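Local coordinates for oxidoreductase, NAD-binding/iron-sulfur cluster-binding protein (Nitratireductor pacificus pht-3B, PDB 6ZXU) that is a catabolic reductive dehalogenase that carries a cobalamin cofactor together with two iron-sulfur clusters, which probably pass electrons to it, at residues 324-329 and 574-579; 311-314 and 318-321. One frame throughout, in Å; residues are numbered along the deposited sequence.

How the interactions relate
Both contacts are buried and both involve the surroundings of helix 317-323, which lies beside the cobalamin. Interaction 2 packs the approach to that helix against the helix itself, so it is local in sequence, and it is rich in charge: two arginines and two lysines, with acceptors mostly beyond the two segments. Interaction 1 joins the turn that follows the helix to the distant helix 572-581, which carries a cluster cysteine, and it is smaller and mainly aliphatic. Asp325, in the turn of interaction 1, takes the arginines of interaction 2, while Leu326 packs on Arg320 and Arg579 on Phe318, so the two contacts touch each other directly.

Interaction 1. Residues 324-329 and 574-579; sequences GDLGEK and KCTKYR. With SF4 (iron/sulfur cluster), chain E.
Leu326 packs on Thr576 and Lys577 in a small, buried, mainly aliphatic contact between the turn after helix 317-323 and helix 572-581, a helix beside the cobalamin that carries a cluster ligand. The methyl CD2 of Leu326 lies 3.5 Å from CG2 of Thr576, the two side chains crossing at about a right angle. Thr576 can offer its methyl because CG2 stands anti to its backbone N while OG1 turns back into the helix, to the carbonyl of Val572. Beside it, Lys577 sends its extended chain past the turn, and its CE comes 3.5 Å from the carbonyl O of Leu326; its NZ is held by Glu573. Leu326 itself sits inside a type I turn from Gly324 to Gly327, closed by the bond from Gly327 N to Gly324 O, and Gly324 ends the preceding helix in a Schellman motif.

On another side of helix 572-581, Cys575 binds the iron atom FE1 through SG at 2.3 Å. Tyr578 CD2 and Arg579 CD approach the sulfides S3 and S4 of the same cluster, at 3.8 and 3.9 Å, while Cys575, Thr576 and Arg579 also touch the cobalamin. Toward the turn, Leu326 and Thr576 meet by dispersion, with little directional demand, whereas Lys577 sets the methylene next to its ammonium against a carbonyl, probably a mildly favourable electrostatic approach.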
ATOM      1  N   GLY A 324      17.127 -11.234 -19.574  1.00 21.67           N
ATOM      2  CA  GLY A 324      17.358 -10.864 -20.961  1.00 20.15           C
ATOM      3  C   GLY A 324      16.314 -11.334 -21.924  1.00 22.37           C
ATOM      4  O   GLY A 324      16.427 -11.029 -23.114  1.00 22.39           O
ATOM      5  N   ASP A 325      15.283 -12.060 -21.471  1.00 21.20           N
ATOM      6  CA  ASP A 325      14.233 -12.588 -22.375  1.00 19.98           C
ATOM      7  C   ASP A 325      13.502 -11.541 -23.170  1.00 20.56           C
ATOM      8  O   ASP A 325      12.928 -11.831 -24.189  1.00 18.58           O
ATOM      9  CB  ASP A 325      13.170 -13.355 -21.568  1.00 20.25           C
ATOM     10  CG  ASP A 325      13.704 -14.527 -20.745  1.00 23.31           C
ATOM     11  OD1 ASP A 325      14.928 -14.828 -20.768  1.00 23.11           O
ATOM     12  OD2 ASP A 325      12.853 -15.212 -20.052  1.00 22.67           O
ATOM     13  N   LEU A 326      13.493 -10.282 -22.688  1.00 20.85           N
ATOM     14  CA  LEU A 326      12.733  -9.219 -23.369  1.00 23.33           C
ATOM     15  C   LEU A 326      13.642  -8.183 -24.107  1.00 26.46           C
ATOM     16  O   LEU A 326      13.206  -7.072 -24.424  1.00 27.06           O
ATOM     17  CB  LEU A 326      11.872  -8.485 -22.351  1.00 22.00           C
ATOM     18  CG  LEU A 326      10.555  -9.081 -21.881  1.00 24.81           C
ATOM     19  CD1 LEU A 326      10.652 -10.445 -21.395  1.00 26.36           C
ATOM     20  CD2 LEU A 326       9.937  -8.291 -20.696  1.00 26.31           C
ATOM     21  N   GLY A 327      14.896  -8.512 -24.312  1.00 25.44           N
ATOM     22  CA  GLY A 327      15.811  -7.601 -24.999  1.00 23.72           C
ATOM     23  C   GLY A 327      16.726  -6.881 -24.038  1.00 24.60           C
ATOM     24  O   GLY A 327      16.590  -6.960 -22.791  1.00 22.93           O
ATOM     25  N   GLU A 328      17.669  -6.137 -24.612  1.00 25.95           N
ATOM     26  CA  GLU A 328      18.740  -5.492 -23.819  1.00 24.90           C
ATOM     27  C   GLU A 328      18.210  -4.364 -23.026  1.00 21.82           C
ATOM     28  O   GLU A 328      18.597  -4.202 -21.858  1.00 24.63           O
ATOM     29  CB  GLU A 328      19.926  -4.979 -24.736  1.00 25.17           C
ATOM     30  N   LYS A 329      17.348  -3.542 -23.600  1.00 24.06           N
ATOM     31  CA  LYS A 329      16.904  -2.325 -22.837  1.00 24.15           C
ATOM     32  C   LYS A 329      16.163  -2.670 -21.569  1.00 27.27           C
ATOM     33  O   LYS A 329      16.453  -2.108 -20.449  1.00 23.93           O
ATOM     34  CB  LYS A 329      16.055  -1.391 -23.685  1.00 31.49           C
ATOM     35  CG  LYS A 329      15.972  -0.004 -23.039  1.00 37.37           C
ATOM     36  CD  LYS A 329      15.065   0.962 -23.796  1.00 51.47           C
ATOM     37  CE  LYS A 329      15.760   1.881 -24.843  1.00 61.56           C
ATOM     38  NZ  LYS A 329      14.793   2.952 -25.293  1.00 70.00           N
ATOM     39  N   LYS A 574       3.811  -6.563 -23.254  1.00 14.89           N
ATOM     40  CA  LYS A 574       3.656  -5.129 -23.540  1.00 16.08           C
ATOM     41  C   LYS A 574       3.643  -4.291 -22.264  1.00 15.92           C
ATOM     42  O   LYS A 574       4.416  -3.297 -22.149  1.00 13.32           O
ATOM     43  CB  LYS A 574       2.420  -4.847 -24.327  1.00 17.22           C
ATOM     44  CG  LYS A 574       2.457  -5.377 -25.730  1.00 19.89           C
ATOM     45  CD  LYS A 574       1.526  -4.624 -26.668  1.00 20.63           C
ATOM     46  CE  LYS A 574       0.108  -4.946 -26.342  1.00 17.84           C
ATOM     47  NZ  LYS A 574      -0.873  -4.473 -27.368  1.00 17.28           N
ATOM     48  N   CYS A 575       2.900  -4.739 -21.239  1.00 15.68           N
ATOM     49  CA  CYS A 575       2.896  -4.005 -19.984  1.00 14.87           C
ATOM     50  C   CYS A 575       4.294  -4.042 -19.323  1.00 14.69           C
ATOM     51  O   CYS A 575       4.849  -2.969 -18.940  1.00 13.51           O
ATOM     52  CB  CYS A 575       1.807  -4.503 -19.044  1.00 14.51           C
ATOM     53  SG  CYS A 575       1.891  -3.734 -17.448  1.00 14.10           S
ATOM     54  N   THR A 576       4.961  -5.175 -19.280  1.00 14.15           N
ATOM     55  CA  THR A 576       6.301  -5.188 -18.702  1.00 14.14           C
ATOM     56  C   THR A 576       7.258  -4.201 -19.380  1.00 14.48           C
ATOM     57  O   THR A 576       7.982  -3.425 -18.731  1.00 12.93           O
ATOM     58  CB  THR A 576       6.938  -6.624 -18.749  1.00 14.02           C
ATOM     59  OG1 THR A 576       6.091  -7.509 -18.045  1.00 11.68           O
ATOM     60  CG2 THR A 576       8.278  -6.631 -18.041  1.00 14.06           C
ATOM     61  N   LYS A 577       7.275  -4.214 -20.720  1.00 18.05           N
ATOM     62  CA  LYS A 577       8.196  -3.360 -21.446  1.00 17.75           C
ATOM     63  C   LYS A 577       7.878  -1.885 -21.176  1.00 18.44           C
ATOM     64  O   LYS A 577       8.801  -1.084 -20.948  1.00 18.66           O
ATOM     65  CB  LYS A 577       8.103  -3.653 -22.936  1.00 22.59           C
ATOM     66  CG  LYS A 577       8.914  -4.874 -23.290  1.00 29.70           C
ATOM     67  CD  LYS A 577       8.694  -5.309 -24.746  1.00 33.47           C
ATOM     68  CE  LYS A 577       9.845  -6.228 -25.186  1.00 38.64           C
ATOM     69  NZ  LYS A 577       9.388  -7.124 -26.274  1.00 45.37           N
ATOM     70  N   TYR A 578       6.604  -1.496 -21.161  1.00 18.40           N
ATOM     71  CA  TYR A 578       6.261  -0.117 -20.851  1.00 17.55           C
ATOM     72  C   TYR A 578       6.701   0.274 -19.432  1.00 17.79           C
ATOM     73  O   TYR A 578       7.403   1.263 -19.240  1.00 16.08           O
ATOM     74  CB  TYR A 578       4.767   0.175 -21.085  1.00 18.19           C
ATOM     75  CG  TYR A 578       4.425   1.631 -20.909  1.00 18.87           C
ATOM     76  CD1 TYR A 578       4.739   2.558 -21.887  1.00 17.53           C
ATOM     77  CD2 TYR A 578       3.863   2.106 -19.732  1.00 16.06           C
ATOM     78  CE1 TYR A 578       4.476   3.922 -21.711  1.00 20.14           C
ATOM     79  CE2 TYR A 578       3.582   3.450 -19.569  1.00 20.54           C
ATOM     80  CZ  TYR A 578       3.883   4.367 -20.573  1.00 18.22           C
ATOM     81  OH  TYR A 578       3.613   5.707 -20.398  1.00 19.17           O
ATOM     82  N   ARG A 579       6.346  -0.499 -18.446  1.00 16.15           N
ATOM     83  CA  ARG A 579       6.686  -0.144 -17.092  1.00 17.63           C
ATOM     84  C   ARG A 579       8.213  -0.070 -16.842  1.00 18.34           C
ATOM     85  O   ARG A 579       8.697   0.852 -16.178  1.00 17.27           O
ATOM     86  CB  ARG A 579       6.047  -1.134 -16.114  1.00 16.57           C
ATOM     87  CG  ARG A 579       4.544  -1.135 -16.106  1.00 17.90           C
ATOM     88  CD  ARG A 579       3.896  -1.938 -14.956  1.00 19.45           C
ATOM     89  NE  ARG A 579       4.053  -1.262 -13.703  1.00 18.95           N
ATOM     90  CZ  ARG A 579       4.404  -1.806 -12.580  1.00 19.51           C
ATOM     91  NH1 ARG A 579       4.461  -1.072 -11.493  1.00 20.01           N
ATOM     92  NH2 ARG A 579       4.613  -3.090 -12.515  1.00 26.23           N
TER
HETATM   93 FE1  SF4 E 702       0.531  -1.921 -17.489  1.00 14.59          FE
HETATM   94 FE2  SF4 E 702       0.247   0.822 -17.211  1.00 15.43          FE
HETATM   95 FE3  SF4 E 702      -1.845  -0.871 -16.465  1.00 14.06          FE
HETATM   96 FE4  SF4 E 702      -1.195  -0.495 -19.109  1.00 16.30          FE
HETATM   97  S1  SF4 E 702      -1.929   1.011 -17.678  1.00 17.80           S
HETATM   98  S2  SF4 E 702      -1.605  -2.441 -18.042  1.00 17.65           S
HETATM   99  S3  SF4 E 702       1.061  -0.274 -18.958  1.00 18.06           S
HETATM  100  S4  SF4 E 702       0.210  -0.810 -15.613  1.00 17.87           S

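Interaction 2. Residues 311-314 and 318-321; sequences VAKR and FKRA
OD2 of Asp325 is shared by Arg314 and Arg320, which meet across this contact: NH1 of Arg314 and NE of Arg320 each make a salt bridge to that one carboxylate oxygen. It draws both guanidinium groups to one point, which is why NH1 of Arg314 and NE of Arg320 lie only 4.4 Å apart. Their planes are turned 57° from each other, and the side chains cross at about a right angle.

Arg314 starts out with its CB pointing away from the helix, but a bend at chi2 (63°) swings the chain round, so that NH1 comes 3.7 Å from CG of Arg320, a methylene lying in the guanidinium plane at its edge. Further bonds to the carbonyls of Thr691 and Ala694 fix the rotation of the Arg314 group, and those of Leu684 and Leu696 do the same for Arg320. The backbone carbonyl of Arg314 fares differently: its O rests 3.5 Å from CG of Arg320 and is buried without a polar partner.

One residue back along both segments, CG of Lys319 lies 3.5 Å from the carbonyl O of Lys313. The two ammonium groups, their NZ atoms 4.7 Å apart, share a water as acceptor, 3.1 Å from Lys313 NZ and, weakly, 3.5 Å from Lys319 NZ. Lys313 NZ is also bonded to the carbonyl of Ser482, and both lysines make long, weak ion pairs with Glu410.

Together this is a loop with a short 3-10 segment folded back on the helix it leads into, helix 317-323, whose Phe317 and Phe318 belong to the cobalamin site; the cluster of two arginines on Asp325 ties loop, helix and following turn together.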
ATOM      1  N   VAL A 311       3.984 -22.650 -12.035  1.00 19.28           N
ATOM      2  CA  VAL A 311       4.816 -21.830 -12.914  1.00 18.94           C
ATOM      3  C   VAL A 311       6.152 -21.588 -12.201  1.00 16.79           C
ATOM      4  O   VAL A 311       6.169 -21.365 -10.943  1.00 19.18           O
ATOM      5  CB  VAL A 311       4.109 -20.433 -13.155  1.00 19.34           C
ATOM      6  CG1 VAL A 311       4.879 -19.635 -14.157  1.00 22.82           C
ATOM      7  CG2 VAL A 311       2.679 -20.692 -13.638  1.00 24.84           C
ATOM      8  N   ALA A 312       7.252 -21.698 -12.909  1.00 15.50           N
ATOM      9  CA  ALA A 312       8.534 -21.330 -12.347  1.00 17.52           C
ATOM     10  C   ALA A 312       8.515 -19.809 -11.912  1.00 18.87           C
ATOM     11  O   ALA A 312       7.936 -18.984 -12.615  1.00 18.40           O
ATOM     12  CB  ALA A 312       9.651 -21.564 -13.378  1.00 17.81           C
ATOM     13  N   LYS A 313       9.125 -19.460 -10.786  1.00 17.32           N
ATOM     14  CA  LYS A 313       9.375 -18.036 -10.471  1.00 18.68           C
ATOM     15  C   LYS A 313      10.121 -17.325 -11.611  1.00 16.31           C
ATOM     16  O   LYS A 313       9.947 -16.166 -11.835  1.00 15.94           O
ATOM     17  CB  LYS A 313      10.204 -17.844  -9.198  1.00 19.30           C
ATOM     18  CG  LYS A 313       9.392 -17.642  -7.996  1.00 23.77           C
ATOM     19  CD  LYS A 313      10.142 -17.217  -6.769  1.00 26.79           C
ATOM     20  CE  LYS A 313      10.413 -15.735  -6.845  1.00 27.11           C
ATOM     21  NZ  LYS A 313      10.924 -15.364  -5.470  1.00 29.28           N
ATOM     22  N   ARG A 314      10.945 -18.064 -12.308  1.00 15.49           N
ATOM     23  CA  ARG A 314      11.670 -17.575 -13.442  1.00 16.60           C
ATOM     24  C   ARG A 314      10.756 -17.110 -14.588  1.00 16.41           C
ATOM     25  O   ARG A 314      11.207 -16.376 -15.502  1.00 17.39           O
ATOM     26  CB  ARG A 314      12.661 -18.660 -13.911  1.00 16.86           C
ATOM     27  CG  ARG A 314      13.465 -18.366 -15.194  1.00 19.54           C
ATOM     28  CD  ARG A 314      14.416 -17.152 -15.099  1.00 16.80           C
ATOM     29  NE  ARG A 314      15.147 -17.065 -16.343  1.00 16.46           N
ATOM     30  CZ  ARG A 314      14.649 -16.596 -17.483  1.00 16.31           C
ATOM     31  NH1 ARG A 314      13.467 -16.063 -17.489  1.00 19.23           N
ATOM     32  NH2 ARG A 314      15.335 -16.580 -18.595  1.00 16.14           N
ATOM     33  N   PHE A 318       9.041  -9.776 -14.709  1.00 16.36           N
ATOM     34  CA  PHE A 318      10.230  -9.009 -14.255  1.00 17.88           C
ATOM     35  C   PHE A 318      11.482  -9.882 -14.249  1.00 19.79           C
ATOM     36  O   PHE A 318      12.548  -9.395 -14.582  1.00 18.11           O
ATOM     37  CB  PHE A 318      10.021  -8.425 -12.876  1.00 18.66           C
ATOM     38  CG  PHE A 318       9.007  -7.307 -12.848  1.00 20.38           C
ATOM     39  CD1 PHE A 318       9.057  -6.318 -13.810  1.00 19.72           C
ATOM     40  CD2 PHE A 318       7.975  -7.298 -11.909  1.00 23.48           C
ATOM     41  CE1 PHE A 318       8.132  -5.295 -13.807  1.00 22.78           C
ATOM     42  CE2 PHE A 318       7.017  -6.277 -11.924  1.00 22.93           C
ATOM     43  CZ  PHE A 318       7.135  -5.284 -12.843  1.00 22.11           C
ATOM     44  N   LYS A 319      11.388 -11.142 -13.799  1.00 19.37           N
ATOM     45  CA  LYS A 319      12.514 -12.070 -13.852  1.00 18.13           C
ATOM     46  C   LYS A 319      12.927 -12.366 -15.288  1.00 17.40           C
ATOM     47  O   LYS A 319      14.121 -12.440 -15.608  1.00 18.50           O
ATOM     48  CB  LYS A 319      12.204 -13.377 -13.110  1.00 20.32           C
ATOM     49  CG  LYS A 319      11.840 -13.213 -11.666  1.00 22.02           C
ATOM     50  CD  LYS A 319      12.707 -12.188 -11.094  1.00 25.22           C
ATOM     51  CE  LYS A 319      12.968 -12.401  -9.628  1.00 30.40           C
ATOM     52  NZ  LYS A 319      11.814 -12.223  -8.837  1.00 35.74           N
ATOM     53  N   ARG A 320      11.980 -12.428 -16.210  1.00 15.99           N
ATOM     54  CA  ARG A 320      12.293 -12.586 -17.603  1.00 15.84           C
ATOM     55  C   ARG A 320      13.057 -11.421 -18.159  1.00 19.02           C
ATOM     56  O   ARG A 320      14.040 -11.574 -18.887  1.00 15.70           O
ATOM     57  CB  ARG A 320      11.058 -12.860 -18.430  1.00 16.67           C
ATOM     58  CG  ARG A 320      10.316 -14.127 -18.025  1.00 17.62           C
ATOM     59  CD  ARG A 320       9.400 -14.670 -19.124  1.00 18.61           C
ATOM     60  NE  ARG A 320      10.113 -15.249 -20.265  1.00 20.15           N
ATOM     61  CZ  ARG A 320       9.572 -15.992 -21.221  1.00 18.60           C
ATOM     62  NH1 ARG A 320       8.278 -16.307 -21.196  1.00 17.71           N
ATOM     63  NH2 ARG A 320      10.299 -16.354 -22.232  1.00 18.18           N
ATOM     64  N   ALA A 321      12.643 -10.202 -17.777  1.00 18.81           N
ATOM     65  CA  ALA A 321      13.351  -8.996 -18.185  1.00 17.88           C
ATOM     66  C   ALA A 321      14.781  -8.970 -17.660  1.00 19.03           C
ATOM     67  O   ALA A 321      15.686  -8.718 -18.404  1.00 18.70           O
ATOM     68  CB  ALA A 321      12.564  -7.751 -17.709  1.00 19.59           C
TER
HETATM   69  O   HOH W   1      12.644 -12.756  -5.523  1.00 46.07           O